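Putative prolyl-tRNA synthetase (Leishmania major, PDB 5XIL) is the aminoacylating part of a synthetase that probably charges tRNA(Pro) with L-proline at the expense of ATP, yielding AMP and diphosphate. Local coordinates at residues A[184-189]-A[214-219]; A[274-279]-A[404-409]. One frame throughout, in Å; residues are numbered along the deposited sequence.

Interaction 1 (A[184-189]-A[214-219]). With MG (magnesium ion), chain F.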
loop_
_atom_site.group_PDB
_atom_site.type_symbol
_atom_site.label_atom_id
_atom_site.label_comp_id
_atom_site.label_asym_id
_atom_site.label_seq_id
_atom_site.Cartn_x
_atom_site.Cartn_y
_atom_site.Cartn_z
ATOM N N SER A 184 7.615 11.667 -12.699
ATOM C CA SER A 184 6.198 11.986 -12.522
ATOM C C SER A 184 5.797 12.081 -11.066
ATOM O O SER A 184 5.011 12.933 -10.695
ATOM C CB SER A 184 5.293 11.009 -13.210
ATOM O OG SER A 184 5.639 10.956 -14.561
ATOM N N VAL A 185 6.305 11.207 -10.235
ATOM C CA VAL A 185 6.193 11.392 -8.769
ATOM C C VAL A 185 6.536 12.793 -8.309
ATOM O O VAL A 185 5.700 13.483 -7.693
ATOM C CB VAL A 185 6.950 10.328 -7.937
ATOM C CG1 VAL A 185 6.913 10.651 -6.448
ATOM C CG2 VAL A 185 6.333 8.968 -8.184
ATOM N N TYR A 186 7.746 13.241 -8.616
ATOM C CA TYR A 186 8.197 14.531 -8.181
ATOM C C TYR A 186 7.363 15.654 -8.804
ATOM O O TYR A 186 6.850 16.507 -8.086
ATOM C CB TYR A 186 9.661 14.746 -8.586
ATOM C CG TYR A 186 10.595 14.106 -7.576
ATOM C CD1 TYR A 186 10.794 14.721 -6.344
ATOM C CD2 TYR A 186 11.245 12.910 -7.799
ATOM C CE1 TYR A 186 11.614 14.200 -5.384
ATOM C CE2 TYR A 186 12.091 12.340 -6.844
ATOM C CZ TYR A 186 12.337 13.027 -5.655
ATOM O OH TYR A 186 13.090 12.538 -4.595
ATOM N N GLU A 187 7.158 15.562 -10.097
ATOM C CA GLU A 187 6.500 16.659 -10.821
ATOM C C GLU A 187 4.965 16.753 -10.566
ATOM O O GLU A 187 4.433 17.856 -10.246
ATOM C CB GLU A 187 6.784 16.577 -12.326
ATOM C CG GLU A 187 8.206 16.839 -12.748
ATOM C CD GLU A 187 8.510 16.468 -14.200
ATOM O OE1 GLU A 187 7.800 15.674 -14.772
ATOM O OE2 GLU A 187 9.544 16.902 -14.758
ATOM N N GLN A 188 4.307 15.612 -10.718
ATOM C CA GLN A 188 2.848 15.546 -10.740
ATOM C C GLN A 188 2.300 15.428 -9.357
ATOM O O GLN A 188 1.247 16.008 -9.089
ATOM C CB GLN A 188 2.358 14.415 -11.611
ATOM C CG GLN A 188 2.782 14.634 -13.023
ATOM C CD GLN A 188 2.329 13.533 -13.919
ATOM O OE1 GLN A 188 1.352 12.798 -13.638
ATOM N NE2 GLN A 188 3.042 13.376 -15.000
ATOM N N LEU A 189 2.980 14.723 -8.440
ATOM C CA LEU A 189 2.500 14.676 -7.056
ATOM C C LEU A 189 3.064 15.748 -6.206
ATOM O O LEU A 189 2.355 16.348 -5.407
ATOM C CB LEU A 189 2.719 13.338 -6.373
ATOM C CG LEU A 189 1.790 12.209 -6.651
ATOM C CD1 LEU A 189 2.249 11.097 -5.680
ATOM C CD2 LEU A 189 0.355 12.534 -6.304
ATOM N N VAL A 214 16.950 11.239 -11.517
ATOM C CA VAL A 214 16.227 12.463 -11.508
ATOM C C VAL A 214 16.870 13.307 -10.399
ATOM O O VAL A 214 16.892 12.905 -9.251
ATOM C CB VAL A 214 14.687 12.321 -11.310
ATOM C CG1 VAL A 214 14.074 11.833 -12.592
ATOM C CG2 VAL A 214 14.373 11.352 -10.221
ATOM N N GLU A 215 17.501 14.391 -10.785
ATOM C CA GLU A 215 18.284 15.175 -9.849
ATOM C C GLU A 215 17.446 16.405 -9.474
ATOM O O GLU A 215 16.800 17.018 -10.370
ATOM C CB GLU A 215 19.557 15.591 -10.513
ATOM C CG GLU A 215 20.435 14.382 -10.836
ATOM C CD GLU A 215 21.062 13.806 -9.592
ATOM O OE1 GLU A 215 21.335 14.556 -8.604
ATOM O OE2 GLU A 215 21.226 12.595 -9.558
ATOM N N THR A 216 17.458 16.748 -8.195
ATOM C CA THR A 216 16.679 17.853 -7.656
ATOM C C THR A 216 17.633 18.912 -7.093
ATOM O O THR A 216 18.855 18.638 -6.885
ATOM C CB THR A 216 15.708 17.372 -6.569
ATOM O OG1 THR A 216 16.443 16.965 -5.435
ATOM C CG2 THR A 216 14.871 16.173 -7.055
ATOM N N PHE A 217 17.108 20.110 -6.805
ATOM C CA PHE A 217 17.930 21.226 -6.380
ATOM C C PHE A 217 17.385 21.817 -5.110
ATOM O O PHE A 217 16.150 22.131 -5.031
ATOM C CB PHE A 217 18.004 22.266 -7.485
ATOM C CG PHE A 217 18.631 23.558 -7.051
ATOM C CD1 PHE A 217 19.954 23.600 -6.715
ATOM C CD2 PHE A 217 17.891 24.742 -6.940
ATOM C CE1 PHE A 217 20.554 24.782 -6.328
ATOM C CE2 PHE A 217 18.494 25.924 -6.584
ATOM C CZ PHE A 217 19.843 25.921 -6.266
ATOM N N ILE A 218 18.270 21.952 -4.143
ATOM C CA ILE A 218 17.959 22.555 -2.828
ATOM C C ILE A 218 18.515 23.953 -2.759
ATOM O O ILE A 218 19.707 24.218 -2.378
ATOM C CB ILE A 218 18.446 21.685 -1.679
ATOM C CG1 ILE A 218 18.130 20.230 -1.860
ATOM C CG2 ILE A 218 17.919 22.171 -0.311
ATOM C CD1 ILE A 218 16.698 19.869 -1.962
ATOM N N GLU A 219 17.641 24.907 -3.072
ATOM C CA GLU A 219 18.037 26.283 -3.251
ATOM C C GLU A 219 18.646 26.911 -2.020
ATOM O O GLU A 219 19.539 27.734 -2.139
ATOM C CB GLU A 219 16.817 27.125 -3.701
ATOM C CG GLU A 219 17.249 28.451 -4.374
ATOM C CD GLU A 219 17.162 29.657 -3.475
ATOM O OE1 GLU A 219 16.186 29.662 -2.686
ATOM O OE2 GLU A 219 18.003 30.623 -3.641
HETATM MG MG MG F . 19.838 31.328 -4.671
HETATM O O HOH W 1 20.475 29.249 -4.225
HETATM O O HOH W 2 21.706 32.079 -5.552
HETATM O O HOH W 3 19.228 33.204 -5.096
HETATM O O HOH W 4 20.343 31.676 -2.875
#
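The ring of Tyr-186 receives the methyl of Thr-216 over one face: CG2 stands 4.1 Å above the plane, offset toward the rim, and is 4.2 Å from CE1. Across the ring from CE1, CE2 meets Val-214 CG2, again at 4.2 Å, in an oblique approach from the same side of the ring plane. Alternation along the strand explains the pairing, since Val-214 and Thr-216 both point toward the helix while Glu-215 turns away. In Thr-216, OG1 lies between the backbone N and the carbonyl carbon (chi1 69°) and bonds Cys-225 O, which leaves CG2 facing the ring. The phenol oxygen, OH, finds its partner in Gly-227 O; Cys-225 and Gly-227 both belong to strand 223-234. Here helix 168-189 lies against the antiparallel sheet of the class II synthetase catalytic domain, and the tyrosine reaches beyond its neighbour strand 210-218 to the next strand. Just past the strand's end, Glu-219, bent at chi2 (-101°), binds magnesium through OE2 at 2.2 Å. Four waters and His-413 NE2 complete six ligands. The ring of Phe-217 carries the Glu-219 backbone N over one face, offset toward the rim, and also meets the imidazole of His-413.

Interaction 2 (A[274-279]-A[404-409]); sequences MVHGDN and ARAKET
Val-275 opens the contact with its CG1 methyl, which lies 3.9 Å from Ala-406 CB in plain apolar packing. That branch is anti to the backbone N (chi1 171°), a torsion that carries it out from the helix to the facing methyl. The CB of Ala-406 points toward the incoming helix, and the small residue lets the backbones approach to 7.1 Å between the CA atoms of Val-275 and Ala-406. His-276 follows, and its imidazole lies beside the same methyl: CE1 is 4.2 Å from Ala-406 CB, approached obliquely. One face of the ring is also covered by Val-275 CG1, 4.0 Å above its centre, so valine and histidine meet the alanine as a single packed unit. The ring's NE2 is bonded to Leu-190 O, which fixes the rotation of the imidazole. At Gly-277 the chain leaves helical geometry, and Asp-278 then forms a salt bridge to Arg-373. Along the outer side of the opposing helix, Arg-405 NH1 pairs with Glu-408 OE1 at 3.3 Å. At the next residue, the carbonyl of Thr-409 accepts a bond from ND1 of the magnesium ligand His-413, one turn further along, orienting that imidazole as a second-shell partner. Strand 253-265 running into helix 267-276 is the arrangement of motif 3 in class II synthetases, here packed at its C-terminal end against helix 387-412.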
loop_
_atom_site.group_PDB
_atom_site.type_symbol
_atom_site.label_atom_id
_atom_site.label_comp_id
_atom_site.label_asym_id
_atom_site.label_seq_id
_atom_site.Cartn_x
_atom_site.Cartn_y
_atom_site.Cartn_z
ATOM N N MET A 274 12.024 20.678 1.587
ATOM C CA MET A 274 13.126 21.586 1.341
ATOM C C MET A 274 12.848 22.488 0.154
ATOM O O MET A 274 13.321 23.672 0.109
ATOM C CB MET A 274 14.392 20.763 1.065
ATOM C CG MET A 274 14.912 20.099 2.286
ATOM S SD MET A 274 16.513 19.394 2.121
ATOM C CE MET A 274 16.489 18.744 3.787
ATOM N N VAL A 275 12.127 21.967 -0.829
ATOM C CA VAL A 275 11.843 22.737 -2.038
ATOM C C VAL A 275 10.734 23.784 -1.812
ATOM O O VAL A 275 10.842 24.943 -2.246
ATOM C CB VAL A 275 11.527 21.804 -3.234
ATOM C CG1 VAL A 275 11.024 22.606 -4.431
ATOM C CG2 VAL A 275 12.777 21.016 -3.634
ATOM N N HIS A 276 9.686 23.416 -1.100
ATOM C CA HIS A 276 8.502 24.287 -1.026
ATOM C C HIS A 276 8.296 25.048 0.248
ATOM O O HIS A 276 7.519 26.033 0.272
ATOM C CB HIS A 276 7.249 23.441 -1.263
ATOM C CG HIS A 276 7.156 22.863 -2.620
ATOM N ND1 HIS A 276 7.091 23.615 -3.774
ATOM C CD2 HIS A 276 7.057 21.589 -2.998
ATOM C CE1 HIS A 276 6.953 22.812 -4.798
ATOM N NE2 HIS A 276 6.983 21.573 -4.350
ATOM N N GLY A 277 8.910 24.608 1.319
ATOM C CA GLY A 277 8.730 25.203 2.611
ATOM C C GLY A 277 9.234 26.623 2.543
ATOM O O GLY A 277 10.115 26.953 1.736
ATOM N N ASP A 278 8.636 27.514 3.346
ATOM C CA ASP A 278 9.072 28.915 3.346
ATOM C C ASP A 278 9.312 29.401 4.741
ATOM O O ASP A 278 9.342 28.604 5.716
ATOM C CB ASP A 278 8.104 29.774 2.551
ATOM C CG ASP A 278 6.696 29.886 3.227
ATOM O OD1 ASP A 278 6.623 29.515 4.362
ATOM O OD2 ASP A 278 5.730 30.301 2.487
ATOM N N ASN A 279 9.543 30.724 4.897
ATOM C CA ASN A 279 9.842 31.197 6.258
ATOM C C ASN A 279 8.675 31.208 7.263
ATOM O O ASN A 279 8.876 31.341 8.492
ATOM C CB ASN A 279 10.612 32.524 6.192
ATOM C CG ASN A 279 12.026 32.291 5.681
ATOM O OD1 ASN A 279 12.559 31.221 5.884
ATOM N ND2 ASN A 279 12.539 33.196 4.897
ATOM N N ALA A 404 5.549 25.791 -10.977
ATOM C CA ALA A 404 6.146 26.854 -11.797
ATOM C C ALA A 404 7.171 27.674 -11.067
ATOM O O ALA A 404 8.260 27.947 -11.624
ATOM C CB ALA A 404 5.020 27.753 -12.455
ATOM N N ARG A 405 6.900 28.035 -9.818
ATOM C CA ARG A 405 7.767 28.830 -9.032
ATOM C C ARG A 405 9.080 28.010 -8.742
ATOM O O ARG A 405 10.181 28.545 -8.848
ATOM C CB ARG A 405 7.114 29.214 -7.717
ATOM C CG ARG A 405 8.001 29.837 -6.650
ATOM C CD ARG A 405 8.250 31.317 -6.913
ATOM N NE ARG A 405 9.217 31.912 -5.970
ATOM C CZ ARG A 405 9.958 32.999 -6.220
ATOM N NH1 ARG A 405 9.862 33.625 -7.383
ATOM N NH2 ARG A 405 10.818 33.457 -5.306
ATOM N N ALA A 406 8.920 26.763 -8.370
ATOM C CA ALA A 406 10.081 25.882 -8.125
ATOM C C ALA A 406 10.888 25.669 -9.379
ATOM O O ALA A 406 12.115 25.761 -9.296
ATOM C CB ALA A 406 9.627 24.557 -7.533
ATOM N N LYS A 407 10.253 25.445 -10.523
ATOM C CA LYS A 407 10.965 25.247 -11.788
ATOM C C LYS A 407 11.831 26.486 -12.170
ATOM O O LYS A 407 13.008 26.353 -12.634
ATOM C CB LYS A 407 9.986 24.890 -12.883
ATOM C CG LYS A 407 10.611 24.418 -14.168
ATOM C CD LYS A 407 9.575 24.231 -15.262
ATOM C CE LYS A 407 10.218 24.073 -16.655
ATOM N NZ LYS A 407 10.898 22.746 -16.683
ATOM N N GLU A 408 11.249 27.659 -11.991
ATOM C CA GLU A 408 11.927 28.962 -12.230
ATOM C C GLU A 408 13.152 29.152 -11.321
ATOM O O GLU A 408 14.223 29.582 -11.770
ATOM C CB GLU A 408 10.953 30.153 -11.976
ATOM C CG GLU A 408 11.634 31.512 -12.076
ATOM C CD GLU A 408 10.726 32.706 -11.712
ATOM O OE1 GLU A 408 10.731 33.129 -10.531
ATOM O OE2 GLU A 408 10.022 33.201 -12.613
ATOM N N THR A 409 12.996 28.891 -10.051
ATOM C CA THR A 409 14.057 28.933 -9.141
ATOM C C THR A 409 15.223 27.947 -9.608
ATOM O O THR A 409 16.434 28.335 -9.616
ATOM C CB THR A 409 13.534 28.610 -7.758
ATOM O OG1 THR A 409 12.618 29.662 -7.351
ATOM C CG2 THR A 409 14.639 28.504 -6.809
#

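Both contacts are apolar across their interfaces, yet they occupy different depths. Interaction 1 is buried near the centre of the chain, where a helix meets the sheet through an aromatic ring; interaction 2 lies at the surface, where two helices meet through a single alanine methyl. Helix 267-276 connects them: Val-268 and Val-271 touch Tyr-186, and Val-275 and His-276 supply the second contact. The two also meet directly, with Glu-219 CG 3.6 Å from Thr-409 CG2 and Ile-218 CD1 3.9 Å from Met-274 CB. Segments 214-219 and 404-409 therefore converge on the magnesium site, one giving a ligand, the other supporting His-413.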